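Long-range contact in protein ACDH-11, isoform b (PDB 4Y9J), which belongs to the acyl-CoA dehydrogenase family of flavoproteins and binds flavin-adenine dinucleotide: residues V119-K131 against L372-A384. Numbering follows the deposited sequence.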
ATOM      1  N   VAL B 119     -10.718 -44.344 -19.105  1.00 61.51           N
ATOM      2  CA  VAL B 119     -12.092 -43.912 -19.034  1.00 59.64           C
ATOM      3  C   VAL B 119     -12.522 -43.469 -20.403  1.00 60.45           C
ATOM      4  O   VAL B 119     -11.778 -42.817 -21.118  1.00 60.82           O
ATOM      5  CB  VAL B 119     -12.273 -42.731 -18.052  1.00 57.21           C
ATOM      6  CG1 VAL B 119     -13.705 -42.245 -17.993  1.00 55.92           C
ATOM      7  CG2 VAL B 119     -11.811 -43.108 -16.670  1.00 57.84           C
ATOM      8  N   ASP B 120     -13.743 -43.835 -20.759  1.00 62.48           N
ATOM      9  CA  ASP B 120     -14.399 -43.415 -21.980  1.00 63.69           C
ATOM     10  C   ASP B 120     -14.370 -41.861 -22.202  1.00 62.44           C
ATOM     11  O   ASP B 120     -14.922 -41.119 -21.404  1.00 58.39           O
ATOM     12  CB  ASP B 120     -15.840 -43.827 -21.793  1.00 66.79           C
ATOM     13  CG  ASP B 120     -16.629 -43.813 -23.061  1.00 71.35           C
ATOM     14  OD1 ASP B 120     -16.441 -42.914 -23.860  1.00 68.22           O
ATOM     15  OD2 ASP B 120     -17.426 -44.772 -23.281  1.00 80.84           O
ATOM     16  N   PRO B 121     -13.858 -41.385 -23.347  1.00 62.99           N
ATOM     17  CA  PRO B 121     -13.740 -39.921 -23.487  1.00 61.21           C
ATOM     18  C   PRO B 121     -15.009 -39.104 -23.275  1.00 62.88           C
ATOM     19  O   PRO B 121     -14.951 -37.960 -22.745  1.00 59.71           O
ATOM     20  CB  PRO B 121     -13.217 -39.757 -24.907  1.00 62.67           C
ATOM     21  CG  PRO B 121     -12.451 -40.994 -25.165  1.00 63.10           C
ATOM     22  CD  PRO B 121     -13.162 -42.104 -24.429  1.00 64.52           C
ATOM     23  N   PHE B 122     -16.164 -39.659 -23.638  1.00 68.92           N
ATOM     24  CA  PHE B 122     -17.411 -38.888 -23.472  1.00 69.57           C
ATOM     25  C   PHE B 122     -17.675 -38.709 -21.969  1.00 62.65           C
ATOM     26  O   PHE B 122     -18.110 -37.656 -21.532  1.00 61.67           O
ATOM     27  CB  PHE B 122     -18.565 -39.542 -24.299  1.00 78.55           C
ATOM     28  CG  PHE B 122     -19.837 -39.780 -23.545  1.00 75.02           C
ATOM     29  CD1 PHE B 122     -19.975 -40.897 -22.760  1.00 84.00           C
ATOM     30  CD2 PHE B 122     -20.890 -38.945 -23.681  1.00 75.36           C
ATOM     31  CE1 PHE B 122     -21.149 -41.150 -22.082  1.00 85.48           C
ATOM     32  CE2 PHE B 122     -22.069 -39.189 -23.019  1.00 75.73           C
ATOM     33  CZ  PHE B 122     -22.178 -40.260 -22.185  1.00 77.55           C
ATOM     34  N   VAL B 123     -17.359 -39.744 -21.183  1.00 61.33           N
ATOM     35  CA  VAL B 123     -17.589 -39.699 -19.749  1.00 58.09           C
ATOM     36  C   VAL B 123     -16.645 -38.685 -19.120  1.00 53.84           C
ATOM     37  O   VAL B 123     -17.019 -37.883 -18.301  1.00 50.67           O
ATOM     38  CB  VAL B 123     -17.380 -41.096 -19.115  1.00 60.83           C
ATOM     39  CG1 VAL B 123     -17.183 -41.035 -17.599  1.00 59.07           C
ATOM     40  CG2 VAL B 123     -18.556 -42.003 -19.484  1.00 64.84           C
ATOM     41  N   ARG B 124     -15.383 -38.807 -19.454  1.00 52.18           N
ATOM     42  CA  ARG B 124     -14.422 -38.048 -18.751  1.00 52.49           C
ATOM     43  C   ARG B 124     -14.515 -36.556 -19.022  1.00 48.32           C
ATOM     44  O   ARG B 124     -14.202 -35.785 -18.139  1.00 46.18           O
ATOM     45  CB  ARG B 124     -13.067 -38.655 -18.963  1.00 53.56           C
ATOM     46  CG  ARG B 124     -12.411 -38.341 -20.265  1.00 52.82           C
ATOM     47  CD  ARG B 124     -11.313 -39.379 -20.515  1.00 51.72           C
ATOM     48  NE  ARG B 124     -10.611 -38.921 -21.702  1.00 52.28           N
ATOM     49  CZ  ARG B 124      -9.999 -39.686 -22.589  1.00 55.29           C
ATOM     50  NH1 ARG B 124      -9.950 -40.987 -22.427  1.00 55.27           N
ATOM     51  NH2 ARG B 124      -9.476 -39.130 -23.666  1.00 55.34           N
ATOM     52  N   ARG B 125     -15.034 -36.119 -20.174  1.00 46.47           N
ATOM     53  CA  ARG B 125     -15.156 -34.702 -20.398  1.00 45.37           C
ATOM     54  C   ARG B 125     -16.348 -34.175 -19.618  1.00 44.71           C
ATOM     55  O   ARG B 125     -16.309 -33.061 -19.115  1.00 39.98           O
ATOM     56  CB  ARG B 125     -15.240 -34.326 -21.889  1.00 46.72           C
ATOM     57  CG  ARG B 125     -13.925 -34.434 -22.663  1.00 45.67           C
ATOM     58  CD  ARG B 125     -12.865 -33.440 -22.162  1.00 44.69           C
ATOM     59  NE  ARG B 125     -11.786 -33.238 -23.114  1.00 43.29           N
ATOM     60  CZ  ARG B 125     -10.735 -32.447 -22.937  1.00 43.35           C
ATOM     61  NH1 ARG B 125     -10.540 -31.795 -21.778  1.00 44.13           N
ATOM     62  NH2 ARG B 125      -9.858 -32.337 -23.921  1.00 43.22           N
ATOM     63  N   ILE B 126     -17.365 -35.014 -19.471  1.00 46.26           N
ATOM     64  CA  ILE B 126     -18.515 -34.615 -18.664  1.00 47.32           C
ATOM     65  C   ILE B 126     -18.072 -34.475 -17.199  1.00 44.98           C
ATOM     66  O   ILE B 126     -18.373 -33.486 -16.551  1.00 43.17           O
ATOM     67  CB  ILE B 126     -19.727 -35.582 -18.858  1.00 50.57           C
ATOM     68  CG1 ILE B 126     -20.293 -35.368 -20.271  1.00 52.03           C
ATOM     69  CG2 ILE B 126     -20.809 -35.281 -17.841  1.00 51.55           C
ATOM     70  CD1 ILE B 126     -21.219 -36.462 -20.765  1.00 56.98           C
ATOM     71  N   HIS B 127     -17.334 -35.463 -16.707  1.00 44.76           N
ATOM     72  CA  HIS B 127     -16.845 -35.445 -15.357  1.00 43.95           C
ATOM     73  C   HIS B 127     -15.976 -34.161 -15.175  1.00 42.43           C
ATOM     74  O   HIS B 127     -16.214 -33.384 -14.280  1.00 39.77           O
ATOM     75  CB  HIS B 127     -16.046 -36.725 -15.114  1.00 45.06           C
ATOM     76  CG  HIS B 127     -15.471 -36.867 -13.746  1.00 43.60           C
ATOM     77  ND1 HIS B 127     -14.802 -38.000 -13.356  1.00 45.81           N
ATOM     78  CD2 HIS B 127     -15.511 -36.060 -12.664  1.00 42.93           C
ATOM     79  CE1 HIS B 127     -14.420 -37.880 -12.098  1.00 46.65           C
ATOM     80  NE2 HIS B 127     -14.825 -36.694 -11.664  1.00 45.27           N
ATOM     81  N   GLN B 128     -15.056 -33.948 -16.094  1.00 40.95           N
ATOM     82  CA  GLN B 128     -14.111 -32.858 -16.041  1.00 40.62           C
ATOM     83  C   GLN B 128     -14.775 -31.544 -16.065  1.00 37.87           C
ATOM     84  O   GLN B 128     -14.459 -30.648 -15.229  1.00 38.97           O
ATOM     85  CB  GLN B 128     -13.096 -32.957 -17.176  1.00 40.50           C
ATOM     86  CG  GLN B 128     -11.982 -31.926 -17.073  1.00 40.26           C
ATOM     87  CD  GLN B 128     -11.304 -31.593 -18.373  1.00 41.74           C
ATOM     88  OE1 GLN B 128     -11.811 -31.872 -19.467  1.00 41.08           O
ATOM     89  NE2 GLN B 128     -10.158 -30.936 -18.258  1.00 41.58           N
ATOM     90  N   VAL B 129     -15.705 -31.353 -16.995  1.00 38.95           N
ATOM     91  CA  VAL B 129     -16.448 -30.114 -17.051  1.00 38.54           C
ATOM     92  C   VAL B 129     -17.259 -29.800 -15.774  1.00 37.19           C
ATOM     93  O   VAL B 129     -17.249 -28.684 -15.297  1.00 35.42           O
ATOM     94  CB  VAL B 129     -17.294 -30.006 -18.368  1.00 40.62           C
ATOM     95  CG1 VAL B 129     -18.248 -28.849 -18.312  1.00 40.48           C
ATOM     96  CG2 VAL B 129     -16.359 -29.783 -19.540  1.00 42.64           C
ATOM     97  N   ALA B 130     -17.897 -30.808 -15.189  1.00 40.94           N
ATOM     98  CA  ALA B 130     -18.629 -30.637 -13.909  1.00 40.95           C
ATOM     99  C   ALA B 130     -17.673 -30.233 -12.762  1.00 39.20           C
ATOM    100  O   ALA B 130     -17.971 -29.367 -11.931  1.00 37.96           O
ATOM    101  CB  ALA B 130     -19.335 -31.978 -13.559  1.00 42.45           C
ATOM    102  N   LYS B 131     -16.486 -30.835 -12.763  1.00 37.35           N
ATOM    103  CA  LYS B 131     -15.519 -30.553 -11.720  1.00 37.88           C
ATOM    104  C   LYS B 131     -14.988 -29.122 -11.853  1.00 35.42           C
ATOM    105  O   LYS B 131     -14.880 -28.412 -10.859  1.00 36.63           O
ATOM    106  CB  LYS B 131     -14.388 -31.586 -11.686  1.00 39.14           C
ATOM    107  CG  LYS B 131     -13.732 -31.680 -10.332  1.00 37.83           C
ATOM    108  CD  LYS B 131     -12.766 -32.859 -10.244  1.00 38.92           C
ATOM    109  CE  LYS B 131     -12.468 -33.110  -8.776  1.00 38.42           C
ATOM    110  NZ  LYS B 131     -11.697 -34.358  -8.538  1.00 42.83           N
ATOM    111  N   LEU B 372     -23.820 -26.015 -22.067  1.00 40.63           N
ATOM    112  CA  LEU B 372     -22.472 -26.348 -21.658  1.00 38.67           C
ATOM    113  C   LEU B 372     -22.232 -27.835 -21.642  1.00 40.34           C
ATOM    114  O   LEU B 372     -21.173 -28.310 -22.097  1.00 41.79           O
ATOM    115  CB  LEU B 372     -22.205 -25.826 -20.265  1.00 38.95           C
ATOM    116  CG  LEU B 372     -20.916 -26.302 -19.595  1.00 37.88           C
ATOM    117  CD1 LEU B 372     -19.673 -25.859 -20.366  1.00 36.24           C
ATOM    118  CD2 LEU B 372     -20.875 -25.802 -18.151  1.00 37.64           C
ATOM    119  N   PHE B 373     -23.174 -28.579 -21.076  1.00 40.09           N
ATOM    120  CA  PHE B 373     -23.021 -30.037 -21.003  1.00 43.38           C
ATOM    121  C   PHE B 373     -23.225 -30.730 -22.358  1.00 45.09           C
ATOM    122  O   PHE B 373     -22.586 -31.717 -22.615  1.00 47.01           O
ATOM    123  CB  PHE B 373     -23.853 -30.626 -19.843  1.00 45.19           C
ATOM    124  CG  PHE B 373     -23.134 -30.493 -18.559  1.00 45.23           C
ATOM    125  CD1 PHE B 373     -22.098 -31.370 -18.253  1.00 46.70           C
ATOM    126  CD2 PHE B 373     -23.371 -29.420 -17.720  1.00 48.17           C
ATOM    127  CE1 PHE B 373     -21.315 -31.191 -17.107  1.00 46.47           C
ATOM    128  CE2 PHE B 373     -22.580 -29.224 -16.578  1.00 46.34           C
ATOM    129  CZ  PHE B 373     -21.565 -30.120 -16.272  1.00 46.88           C
ATOM    130  N   GLU B 374     -24.026 -30.144 -23.247  1.00 45.80           N
ATOM    131  CA  GLU B 374     -24.097 -30.609 -24.641  1.00 45.35           C
ATOM    132  C   GLU B 374     -22.739 -30.385 -25.332  1.00 43.71           C
ATOM    133  O   GLU B 374     -22.259 -31.238 -26.048  1.00 44.05           O
ATOM    134  CB  GLU B 374     -25.193 -29.851 -25.402  1.00 46.96           C
ATOM    135  CG  GLU B 374     -25.198 -30.076 -26.924  1.00 47.82           C
ATOM    136  CD  GLU B 374     -25.825 -31.380 -27.340  1.00 52.14           C
ATOM    137  OE1 GLU B 374     -26.085 -32.221 -26.457  1.00 53.53           O
ATOM    138  OE2 GLU B 374     -26.027 -31.576 -28.558  1.00 50.79           O
ATOM    139  N   ALA B 375     -22.085 -29.254 -25.066  1.00 42.25           N
ATOM    140  CA  ALA B 375     -20.689 -29.065 -25.579  1.00 42.66           C
ATOM    141  C   ALA B 375     -19.675 -30.123 -25.014  1.00 42.82           C
ATOM    142  O   ALA B 375     -18.866 -30.647 -25.747  1.00 45.62           O
ATOM    143  CB  ALA B 375     -20.235 -27.638 -25.322  1.00 40.50           C
ATOM    144  N   ALA B 376     -19.733 -30.407 -23.717  1.00 42.49           N
ATOM    145  CA  ALA B 376     -18.891 -31.406 -23.057  1.00 43.00           C
ATOM    146  C   ALA B 376     -19.129 -32.795 -23.649  1.00 44.08           C
ATOM    147  O   ALA B 376     -18.184 -33.513 -23.927  1.00 45.65           O
ATOM    148  CB  ALA B 376     -19.195 -31.451 -21.571  1.00 41.47           C
ATOM    149  N   ARG B 377     -20.401 -33.143 -23.804  1.00 47.78           N
ATOM    150  CA  ARG B 377     -20.826 -34.405 -24.494  1.00 47.89           C
ATOM    151  C   ARG B 377     -20.239 -34.500 -25.870  1.00 48.15           C
ATOM    152  O   ARG B 377     -19.617 -35.521 -26.215  1.00 50.42           O
ATOM    153  CB  ARG B 377     -22.342 -34.486 -24.588  1.00 52.25           C
ATOM    154  CG  ARG B 377     -22.889 -35.775 -25.106  1.00 54.74           C
ATOM    155  CD  ARG B 377     -24.408 -35.760 -25.277  1.00 55.80           C
ATOM    156  NE  ARG B 377     -24.834 -34.951 -26.422  1.00 55.99           N
ATOM    157  CZ  ARG B 377     -24.963 -35.387 -27.650  1.00 58.06           C
ATOM    158  NH1 ARG B 377     -24.704 -36.660 -27.927  1.00 59.96           N
ATOM    159  NH2 ARG B 377     -25.325 -34.571 -28.612  1.00 57.64           N
ATOM    160  N   LEU B 378     -20.430 -33.464 -26.669  1.00 46.32           N
ATOM    161  CA  LEU B 378     -19.955 -33.428 -28.069  1.00 49.11           C
ATOM    162  C   LEU B 378     -18.422 -33.445 -28.156  1.00 47.52           C
ATOM    163  O   LEU B 378     -17.859 -34.049 -29.078  1.00 48.28           O
ATOM    164  CB  LEU B 378     -20.458 -32.183 -28.825  1.00 48.21           C
ATOM    165  CG  LEU B 378     -21.975 -32.150 -29.071  1.00 50.44           C
ATOM    166  CD1 LEU B 378     -22.384 -30.726 -29.453  1.00 50.99           C
ATOM    167  CD2 LEU B 378     -22.369 -33.149 -30.112  1.00 55.10           C
ATOM    168  N   LEU B 379     -17.758 -32.866 -27.165  1.00 44.77           N
ATOM    169  CA  LEU B 379     -16.288 -32.857 -27.159  1.00 45.75           C
ATOM    170  C   LEU B 379     -15.792 -34.259 -26.910  1.00 46.96           C
ATOM    171  O   LEU B 379     -14.877 -34.764 -27.572  1.00 48.07           O
ATOM    172  CB  LEU B 379     -15.747 -31.902 -26.097  1.00 45.46           C
ATOM    173  CG  LEU B 379     -14.219 -31.829 -25.937  1.00 45.71           C
ATOM    174  CD1 LEU B 379     -13.563 -31.372 -27.226  1.00 48.13           C
ATOM    175  CD2 LEU B 379     -13.832 -30.920 -24.776  1.00 44.73           C
ATOM    176  N   GLY B 380     -16.379 -34.895 -25.908  1.00 48.39           N
ATOM    177  CA  GLY B 380     -16.029 -36.268 -25.576  1.00 50.74           C
ATOM    178  C   GLY B 380     -16.233 -37.237 -26.726  1.00 53.64           C
ATOM    179  O   GLY B 380     -15.322 -38.053 -27.048  1.00 53.85           O
ATOM    180  N   LEU B 381     -17.409 -37.175 -27.370  1.00 54.06           N
ATOM    181  CA  LEU B 381     -17.684 -38.009 -28.552  1.00 55.21           C
ATOM    182  C   LEU B 381     -16.655 -37.785 -29.660  1.00 54.58           C
ATOM    183  O   LEU B 381     -16.141 -38.750 -30.246  1.00 56.46           O
ATOM    184  CB  LEU B 381     -19.076 -37.761 -29.064  1.00 60.00           C
ATOM    185  CG  LEU B 381     -20.250 -38.266 -28.238  1.00 61.39           C
ATOM    186  CD1 LEU B 381     -21.520 -37.740 -28.889  1.00 63.00           C
ATOM    187  CD2 LEU B 381     -20.293 -39.772 -28.195  1.00 65.25           C
ATOM    188  N   SER B 382     -16.223 -36.552 -29.859  1.00 51.98           N
ATOM    189  CA  SER B 382     -15.242 -36.285 -30.891  1.00 53.82           C
ATOM    190  C   SER B 382     -13.849 -36.870 -30.584  1.00 54.41           C
ATOM    191  O   SER B 382     -13.179 -37.483 -31.440  1.00 56.21           O
ATOM    192  CB  SER B 382     -15.103 -34.792 -31.009  1.00 55.38           C
ATOM    193  OG  SER B 382     -14.180 -34.543 -32.023  1.00 59.80           O
ATOM    194  N   GLU B 383     -13.454 -36.755 -29.335  1.00 50.91           N
ATOM    195  CA  GLU B 383     -12.229 -37.384 -28.862  1.00 52.87           C
ATOM    196  C   GLU B 383     -12.271 -38.916 -28.826  1.00 54.23           C
ATOM    197  O   GLU B 383     -11.235 -39.558 -28.868  1.00 57.83           O
ATOM    198  CB  GLU B 383     -11.853 -36.800 -27.477  1.00 51.57           C
ATOM    199  CG  GLU B 383     -11.613 -35.306 -27.605  1.00 52.85           C
ATOM    200  CD  GLU B 383     -11.294 -34.595 -26.308  1.00 52.37           C
ATOM    201  OE1 GLU B 383     -11.665 -35.096 -25.226  1.00 51.37           O
ATOM    202  OE2 GLU B 383     -10.732 -33.492 -26.408  1.00 52.61           O
ATOM    203  N   ALA B 384     -13.440 -39.524 -28.717  1.00 55.33           N
ATOM    204  CA  ALA B 384     -13.558 -40.970 -28.838  1.00 62.18           C
ATOM    205  C   ALA B 384     -13.615 -41.492 -30.278  1.00 62.76           C
ATOM    206  O   ALA B 384     -13.654 -42.702 -30.504  1.00 61.23           O
ATOM    207  CB  ALA B 384     -14.786 -41.413 -28.098  1.00 64.68           C
TER
HETATM  208  O   HOH W   1      -9.769 -36.189 -24.024  1.00 46.13           O
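The guanidinium of R125 meets the carboxylate of E383 at its edge, while CD2 of L379 lies over one of its faces, 3.5 Å from NE. Y115 adds a cation-pi contact to R125, and P121 CG lies over one face of the R124 guanidinium. The grip of R125 on E383 is side-on and twofold: R125 NE donates to E383 OE1 at 2.8 Å and R125 NH2 to OE2 at 2.9 Å, each oxygen offering its syn lone pair, although the two planes are turned 33° apart. On the other side of the group, still near its plane, R125 NH1 donates to Q128 OE1 at 2.6 Å, and D150 forms a salt bridge with NH1. A bend at chi2 (-65°) brings the R125 chain round to E383, its side chain a knob in the hole made by A376, L379, G380 and E383. E383 in turn has a second cationic partner in K154, and a water joins its OE1 to R124 NH2. The ring of F373 presents its edge to the other helix, CE1 facing I126 O and CZ lying 3.8 Å from A130 CA; F122 likewise meets R377 CG at a ring edge. V129 completes the apolar seam, with CG1 reaching L372 tip to tip and CG2 resting on A376 CB.

Close helix packing at a glycine is exemplified here: F122 CA comes within 3.6 Å of G380 CA, and the axes of 121-131 and 372-383 approach to 7.2 Å, at 146° between their directions. This joins helix 121-135 of the N-terminal, AidB-like region to helix 352-383 of the C-terminal dehydrogenase region. Helix 34-41 covers I126 and F373, helix 44-74 packs on V123, H127 and A130, and helix 389-419 touches L378 and S382.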